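Side-chain contacts in xanthomonas outer protein D (Xanthomonas euvesicatoria, PDB 2OIX), which is a type III secreted effector and Ulp1-family cysteine protease that removes SUMO from proteins, here as its inactive catalytic fragment: residues L147-R150 / V151-G154; D153-F156 / D157-G160. The protein carries 1 engineered substitution. All coordinates share one frame; numbering follows the deposited sequence.

Contact 1 is the final turn of helix 136-153 and contact 2 is the turn that follows it, so the two share Asp-153 and Gly-154 and their centres lie about 7 Å apart. The carbonyl that joins them is Arg-150 O, with Thr-155 N 3.0 Å and Phe-156 N 3.1 Å away, both probable hydrogen bonds. Packing adds a second link: Val-151 CG2 lies 3.6 Å from Phe-156 CG, which carries the apolar side of the helix over into the loop. Both belong to the catalytic domain of the Ulp1 family, on the same side of the centre of the chain, about 14 and 17 Å from it (centre to centre).

Contact 1 of 2, residues L147-R150 / V151-G154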
# COMPACT_ATOMS: atom_id res chain seq x y z
N LEU A 147 -7.16 -4.91 -4.78
CA LEU A 147 -6.49 -6.03 -4.12
C LEU A 147 -7.21 -6.47 -2.80
O LEU A 147 -7.34 -7.69 -2.54
CB LEU A 147 -5.02 -5.67 -3.88
CG LEU A 147 -4.05 -5.55 -5.06
CD1 LEU A 147 -2.58 -5.31 -4.43
CD2 LEU A 147 -4.01 -6.86 -5.87
N ALA A 148 -7.68 -5.51 -2.00
CA ALA A 148 -8.53 -5.81 -0.83
C ALA A 148 -9.74 -6.67 -1.19
O ALA A 148 -10.02 -7.66 -0.51
CB ALA A 148 -8.98 -4.52 -0.11
N HIS A 149 -10.46 -6.31 -2.25
CA HIS A 149 -11.59 -7.15 -2.65
C HIS A 149 -11.19 -8.57 -3.11
O HIS A 149 -11.93 -9.55 -2.87
CB HIS A 149 -12.46 -6.41 -3.67
CG HIS A 149 -13.35 -5.38 -3.05
ND1 HIS A 149 -12.91 -4.12 -2.69
CD2 HIS A 149 -14.67 -5.42 -2.71
CE1 HIS A 149 -13.90 -3.44 -2.15
NE2 HIS A 149 -14.98 -4.20 -2.15
N ARG A 150 -10.01 -8.70 -3.72
CA ARG A 150 -9.51 -10.03 -4.09
C ARG A 150 -9.18 -10.87 -2.85
O ARG A 150 -9.36 -12.08 -2.87
CB ARG A 150 -8.30 -9.90 -5.02
CG ARG A 150 -8.70 -9.23 -6.35
CD ARG A 150 -7.55 -9.25 -7.36
NE ARG A 150 -7.92 -8.53 -8.59
CZ ARG A 150 -7.07 -8.17 -9.55
NH1 ARG A 150 -5.83 -8.48 -9.46
NH2 ARG A 150 -7.48 -7.49 -10.64
N VAL A 151 -8.72 -10.24 -1.78
CA VAL A 151 -8.45 -11.01 -0.55
C VAL A 151 -9.82 -11.49 -0.02
O VAL A 151 -9.99 -12.66 0.30
CB VAL A 151 -7.68 -10.20 0.49
CG1 VAL A 151 -7.60 -10.97 1.81
CG2 VAL A 151 -6.22 -9.82 -0.05
N LEU A 152 -10.81 -10.60 -0.00
CA LEU A 152 -12.13 -10.93 0.52
C LEU A 152 -12.78 -12.07 -0.25
O LEU A 152 -13.42 -12.94 0.35
CB LEU A 152 -13.05 -9.71 0.41
CG LEU A 152 -13.23 -8.78 1.62
CD1 LEU A 152 -12.00 -8.59 2.51
CD2 LEU A 152 -13.78 -7.44 1.15
N ASP A 153 -12.63 -12.05 -1.57
CA ASP A 153 -13.37 -13.01 -2.37
C ASP A 153 -12.55 -14.24 -2.68
O ASP A 153 -13.02 -15.15 -3.37
CB ASP A 153 -14.00 -12.35 -3.61
CG ASP A 153 -13.02 -12.12 -4.74
OD1 ASP A 153 -11.82 -12.46 -4.62
OD2 ASP A 153 -13.45 -11.57 -5.79
N GLY A 154 -11.34 -14.26 -2.12
CA GLY A 154 -10.39 -15.37 -2.22
C GLY A 154 -9.84 -15.64 -3.63
O GLY A 154 -9.63 -16.81 -3.99
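Val-151 N and Leu-152 N turn back to the carbonyls of Leu-147 and Ala-148, and Asp-153 N does the same to His-149, as the last turn of helix 136-153 closes. Val-151 N is 3.0 Å from Leu-147 O, Leu-152 N is 3.1 Å from Ala-148 O with a fairly straight N-H angle of 162°, and Asp-153 N is 2.9 Å from His-149 O. Val-151 N also makes a weak second bond to Ala-148 O at 3.2 Å. Beyond them the helix stops at Gly-154 in a Schellman motif, where a positive phi suits glycine, which has no CB to hinder it; Val-151 O accepts from Gly-154 N and from Asn-26 ND2. Side chains sort by face. Val-151 sets CG1 anti to its backbone N (chi1 172°), which leaves CG2 beside that N and 3.5 Å from Leu-147 O; the branched, apolar residue packs on Leu-30 and Ile-64. Leu-152 reaches Leu-30 and Leu-21, and the small Ala-148 packs on Leu-30 and Phe-32 of strand 30-32. His-149 ND1 bonds to Glu-145 O one turn back. Arg-150 NH1 and Asp-153 OD1 both bond to the loop that follows: the extended arginine supplies a donor to the carbonyls of Gly-161 and Asp-163, and the carboxylate accepts from Thr-155, so helix end and loop are joined by side-chain as well as backbone bonds.

Contact 2 of 2, residues D153-F156 / D157-G160; sequences DGTF and DYAG
The ring of Tyr-158 crosses Thr-155 obliquely, bringing CD2 to 3.9 Å from Thr-155 CB and CE2 to 4.0 Å from its methyl CG2, while Gly-154 O sits over one face of the ring. With CG anti to the carbonyl carbon (chi1 -71°), the tyrosine chain runs back beside its own N, which turns the ring back toward Thr-155. Thr-155 divides its branches: CG2 meets the ring, and OG1, held between backbone N and carbonyl carbon (chi1 65°), donates a hydrogen bond to Asp-153 OD1, 2.8 Å away, on its syn lone pair. Threonine suits the place because one CB carries both a methyl and a hydroxyl. The backbone from Thr-155 to Tyr-158 is a type I beta turn, closed by Tyr-158 N to Thr-155 O at 3.1 Å, the donor lying well above the carbonyl plane, and it follows the Schellman motif that ends helix 136-153. Phe-156 takes a different first torsion, CG anti to its N, and its ring is buried against the end of that helix, on Leu-147 and Arg-150. Asp-157 OD1 approaches the edge of the ring, 3.5 Å from Phe-156 CD2, with the carboxylate plane turned 64° from the ring's, and also forms a salt bridge with Arg-84.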
# COMPACT_ATOMS: atom_id res chain seq x y z
N ASP A 153 -12.63 -12.05 -1.57
CA ASP A 153 -13.37 -13.01 -2.37
C ASP A 153 -12.55 -14.24 -2.68
O ASP A 153 -13.02 -15.15 -3.37
CB ASP A 153 -14.00 -12.35 -3.61
CG ASP A 153 -13.02 -12.12 -4.74
OD1 ASP A 153 -11.82 -12.46 -4.62
OD2 ASP A 153 -13.45 -11.57 -5.79
N GLY A 154 -11.34 -14.26 -2.12
CA GLY A 154 -10.39 -15.37 -2.22
C GLY A 154 -9.84 -15.64 -3.63
O GLY A 154 -9.63 -16.81 -3.99
N THR A 155 -9.65 -14.59 -4.44
CA THR A 155 -9.00 -14.74 -5.75
C THR A 155 -7.56 -14.17 -5.75
O THR A 155 -6.78 -14.39 -6.69
CB THR A 155 -9.85 -14.13 -6.84
OG1 THR A 155 -9.93 -12.72 -6.61
CG2 THR A 155 -11.28 -14.78 -6.81
N PHE A 156 -7.20 -13.49 -4.65
CA PHE A 156 -5.87 -12.89 -4.46
C PHE A 156 -4.77 -13.93 -4.61
O PHE A 156 -3.74 -13.65 -5.19
CB PHE A 156 -5.81 -12.27 -3.06
CG PHE A 156 -4.53 -11.53 -2.74
CD1 PHE A 156 -4.36 -10.18 -3.14
CD2 PHE A 156 -3.57 -12.14 -1.95
CE1 PHE A 156 -3.22 -9.48 -2.79
CE2 PHE A 156 -2.37 -11.47 -1.57
CZ PHE A 156 -2.23 -10.11 -1.99
N ASP A 157 -5.01 -15.16 -4.15
CA ASP A 157 -3.96 -16.18 -4.18
C ASP A 157 -3.87 -16.98 -5.49
O ASP A 157 -2.94 -17.78 -5.64
CB ASP A 157 -4.12 -17.14 -3.01
CG ASP A 157 -3.78 -16.49 -1.66
OD1 ASP A 157 -2.92 -15.58 -1.59
OD2 ASP A 157 -4.37 -16.94 -0.65
N TYR A 158 -4.79 -16.80 -6.42
CA TYR A 158 -4.65 -17.48 -7.70
C TYR A 158 -3.45 -16.89 -8.44
O TYR A 158 -3.09 -15.72 -8.21
CB TYR A 158 -5.91 -17.32 -8.57
CG TYR A 158 -7.14 -18.08 -8.09
CD1 TYR A 158 -7.03 -19.36 -7.59
CD2 TYR A 158 -8.41 -17.54 -8.20
CE1 TYR A 158 -8.14 -20.07 -7.15
CE2 TYR A 158 -9.54 -18.25 -7.76
CZ TYR A 158 -9.38 -19.51 -7.23
OH TYR A 158 -10.44 -20.26 -6.79
N ALA A 159 -2.85 -17.67 -9.33
CA ALA A 159 -1.88 -17.13 -10.27
C ALA A 159 -2.54 -15.92 -10.95
O ALA A 159 -3.73 -15.94 -11.29
CB ALA A 159 -1.43 -18.21 -11.28
N GLY A 160 -1.78 -14.83 -11.05
CA GLY A 160 -2.31 -13.61 -11.64
C GLY A 160 -3.18 -12.80 -10.69
O GLY A 160 -3.59 -11.71 -11.01